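PDB 1IG0: thiamine pyrophosphokinase from Saccharomyces cerevisiae, which catalyses the transfer of pyrophosphate from ATP to thiamine, forming thiamine diphosphate and AMP, as the only yeast enzyme that makes this cofactor. Local coordinates for residues Thr208-Ala213 and Leu229-Gly234. Residues are numbered along the deposited sequence; the frame is centred on the assembly and turned at random.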
ATOM      1  N   THR B 208     -14.583  -6.736  -1.946  1.00 20.04           N
ATOM      2  CA  THR B 208     -15.937  -6.774  -1.392  1.00 21.43           C
ATOM      3  C   THR B 208     -17.021  -6.200  -2.302  1.00 21.71           C
ATOM      4  O   THR B 208     -18.106  -6.772  -2.408  1.00 22.74           O
ATOM      5  CB  THR B 208     -16.008  -6.061  -0.021  1.00 21.27           C
ATOM      6  OG1 THR B 208     -15.602  -4.694  -0.162  1.00 22.25           O
ATOM      7  CG2 THR B 208     -15.105  -6.757   0.983  1.00 21.89           C
ATOM      8  N   LEU B 209     -16.744  -5.073  -2.948  1.00 21.62           N
ATOM      9  CA  LEU B 209     -17.726  -4.478  -3.849  1.00 22.17           C
ATOM     10  C   LEU B 209     -17.973  -5.418  -5.023  1.00 22.25           C
ATOM     11  O   LEU B 209     -19.104  -5.589  -5.469  1.00 21.66           O
ATOM     12  CB  LEU B 209     -17.237  -3.126  -4.372  1.00 21.72           C
ATOM     13  CG  LEU B 209     -17.194  -1.972  -3.366  1.00 22.54           C
ATOM     14  CD1 LEU B 209     -16.640  -0.724  -4.039  1.00 22.61           C
ATOM     15  CD2 LEU B 209     -18.595  -1.707  -2.823  1.00 22.68           C
ATOM     16  N   SER B 210     -16.900  -6.022  -5.519  1.00 22.59           N
ATOM     17  CA  SER B 210     -16.988  -6.947  -6.641  1.00 24.40           C
ATOM     18  C   SER B 210     -17.875  -8.138  -6.283  1.00 25.67           C
ATOM     19  O   SER B 210     -18.564  -8.701  -7.138  1.00 25.38           O
ATOM     20  CB  SER B 210     -15.590  -7.439  -7.012  1.00 24.26           C
ATOM     21  OG  SER B 210     -15.641  -8.323  -8.115  1.00 25.54           O
ATOM     22  N   GLU B 211     -17.864  -8.506  -5.008  1.00 26.69           N
ATOM     23  CA  GLU B 211     -18.646  -9.638  -4.532  1.00 28.98           C
ATOM     24  C   GLU B 211     -20.047  -9.313  -4.014  1.00 28.35           C
ATOM     25  O   GLU B 211     -20.987 -10.073  -4.253  1.00 28.11           O
ATOM     26  CB  GLU B 211     -17.854 -10.380  -3.445  1.00 31.51           C
ATOM     27  CG  GLU B 211     -18.669 -11.341  -2.587  1.00 37.46           C
ATOM     28  CD  GLU B 211     -17.798 -12.300  -1.793  1.00 41.02           C
ATOM     29  OE1 GLU B 211     -16.769 -11.858  -1.233  1.00 43.78           O
ATOM     30  OE2 GLU B 211     -18.152 -13.496  -1.725  1.00 43.10           O
ATOM     31  N   ASN B 212     -20.197  -8.185  -3.326  1.00 26.94           N
ATOM     32  CA  ASN B 212     -21.487  -7.825  -2.747  1.00 26.98           C
ATOM     33  C   ASN B 212     -22.227  -6.642  -3.371  1.00 25.59           C
ATOM     34  O   ASN B 212     -23.365  -6.357  -2.998  1.00 25.81           O
ATOM     35  CB  ASN B 212     -21.297  -7.586  -1.250  1.00 28.55           C
ATOM     36  CG  ASN B 212     -20.670  -8.778  -0.552  1.00 30.87           C
ATOM     37  OD1 ASN B 212     -19.844  -8.622   0.347  1.00 32.12           O
ATOM     38  ND2 ASN B 212     -21.066  -9.979  -0.962  1.00 31.64           N
ATOM     39  N   ALA B 213     -21.587  -5.958  -4.312  1.00 24.41           N
ATOM     40  CA  ALA B 213     -22.196  -4.815  -4.993  1.00 23.17           C
ATOM     41  C   ALA B 213     -21.527  -4.704  -6.355  1.00 22.55           C
ATOM     42  O   ALA B 213     -20.954  -3.670  -6.702  1.00 21.12           O
ATOM     43  CB  ALA B 213     -21.976  -3.539  -4.186  1.00 23.43           C
ATOM     44  N   LEU B 229      -9.539  -3.885  -9.927  1.00 20.14           N
ATOM     45  CA  LEU B 229      -9.636  -5.336  -9.897  1.00 21.53           C
ATOM     46  C   LEU B 229      -9.809  -5.965 -11.269  1.00 21.83           C
ATOM     47  O   LEU B 229     -10.530  -5.447 -12.124  1.00 21.39           O
ATOM     48  CB  LEU B 229     -10.787  -5.763  -8.981  1.00 23.45           C
ATOM     49  CG  LEU B 229     -10.928  -7.260  -8.691  1.00 22.78           C
ATOM     50  CD1 LEU B 229     -11.521  -7.460  -7.307  1.00 25.07           C
ATOM     51  CD2 LEU B 229     -11.788  -7.919  -9.755  1.00 25.08           C
ATOM     52  N   ILE B 230      -9.124  -7.088 -11.462  1.00 22.15           N
ATOM     53  CA  ILE B 230      -9.180  -7.852 -12.699  1.00 23.16           C
ATOM     54  C   ILE B 230      -9.952  -9.139 -12.414  1.00 22.99           C
ATOM     55  O   ILE B 230      -9.530  -9.958 -11.597  1.00 22.79           O
ATOM     56  CB  ILE B 230      -7.756  -8.206 -13.194  1.00 24.04           C
ATOM     57  CG1 ILE B 230      -7.065  -6.949 -13.728  1.00 25.52           C
ATOM     58  CG2 ILE B 230      -7.819  -9.299 -14.251  1.00 25.92           C
ATOM     59  CD1 ILE B 230      -7.768  -6.317 -14.912  1.00 24.86           C
ATOM     60  N   LYS B 231     -11.092  -9.308 -13.076  1.00 23.30           N
ATOM     61  CA  LYS B 231     -11.908 -10.501 -12.880  1.00 24.83           C
ATOM     62  C   LYS B 231     -11.194 -11.748 -13.396  1.00 24.63           C
ATOM     63  O   LYS B 231     -10.442 -11.703 -14.370  1.00 23.62           O
ATOM     64  CB  LYS B 231     -13.257 -10.347 -13.586  1.00 26.84           C
ATOM     65  CG  LYS B 231     -14.179  -9.281 -12.991  1.00 29.50           C
ATOM     66  CD  LYS B 231     -15.143  -9.841 -11.945  1.00 32.01           C
ATOM     67  CE  LYS B 231     -14.589  -9.812 -10.522  1.00 33.33           C
ATOM     68  NZ  LYS B 231     -15.550 -10.408  -9.533  1.00 33.55           N
ATOM     69  N   LYS B 232     -11.447 -12.862 -12.723  1.00 24.73           N
ATOM     70  CA  LYS B 232     -10.856 -14.153 -13.053  1.00 25.19           C
ATOM     71  C   LYS B 232     -11.309 -14.702 -14.404  1.00 25.03           C
ATOM     72  O   LYS B 232     -12.250 -14.196 -15.012  1.00 24.90           O
ATOM     73  CB  LYS B 232     -11.239 -15.161 -11.971  1.00 24.93           C
ATOM     74  CG  LYS B 232     -12.752 -15.292 -11.826  1.00 25.91           C
ATOM     75  CD  LYS B 232     -13.169 -16.281 -10.754  1.00 26.99           C
ATOM     76  CE  LYS B 232     -14.688 -16.347 -10.673  1.00 28.57           C
ATOM     77  NZ  LYS B 232     -15.170 -17.342  -9.680  1.00 29.32           N
ATOM     78  N   ASN B 233     -10.618 -15.745 -14.856  1.00 25.75           N
ATOM     79  CA  ASN B 233     -10.939 -16.445 -16.095  1.00 26.46           C
ATOM     80  C   ASN B 233     -10.756 -15.736 -17.436  1.00 26.31           C
ATOM     81  O   ASN B 233     -11.353 -16.138 -18.435  1.00 27.01           O
ATOM     82  CB  ASN B 233     -12.363 -16.988 -15.994  1.00 28.37           C
ATOM     83  CG  ASN B 233     -12.516 -18.003 -14.878  1.00 28.52           C
ATOM     84  OD1 ASN B 233     -13.613 -18.209 -14.363  1.00 31.78           O
ATOM     85  ND2 ASN B 233     -11.416 -18.654 -14.507  1.00 29.74           N
ATOM     86  N   GLY B 234      -9.936 -14.692 -17.472  1.00 25.89           N
ATOM     87  CA  GLY B 234      -9.693 -14.020 -18.737  1.00 25.29           C
ATOM     88  C   GLY B 234     -10.251 -12.626 -18.921  1.00 25.16           C
ATOM     89  O   GLY B 234     -11.441 -12.453 -19.176  1.00 25.51           O
TER
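At the surface of the alpha/beta part of the enzyme, the last turn of helix 196-212 meets the second strand of the beta-hairpin that follows it, and S210 reaches across to L229 and K231. The segments stay well apart, with the CA atoms of S210 and L229 separated by 8.2 Å, so one serine and one lysine side chain do most of the bridging. S210 holds OG anti to its own backbone N, which sends the hydroxyl out from the helix to accept a hydrogen bond from K231 NZ. The geometry of this bond is poor at both ends: the angle from S210 CB through S210 OG to K231 NZ is 162°, far from the tetrahedral direction of a hydroxyl lone pair, and the angle at the nitrogen is close to a right angle. The 2.5 Å between K231 NZ and S210 OG is also too short, so the placing of the lysine end is doubtful. Torsions of -93° at chi2 and 90° at chi3 fold the K231 chain toward the helix. Beside this polar link, L229 lays its CD1 methyl against S210 CB at 4.1 Å, a light apolar contact at the strand end. D303, just before strand 304-310, forms a salt bridge with K231 NZ through OD2, while its OD1 accepts the backbone N-H of K232. This salt bridge is the firmer hold and would restrain the ammonium group. The arrangement is a helix-to-hairpin contact of an alpha/beta fold, joining the end of helix 196-212 to hairpin 216-221/225-230, where the parallel run of the mixed sheet turns antiparallel.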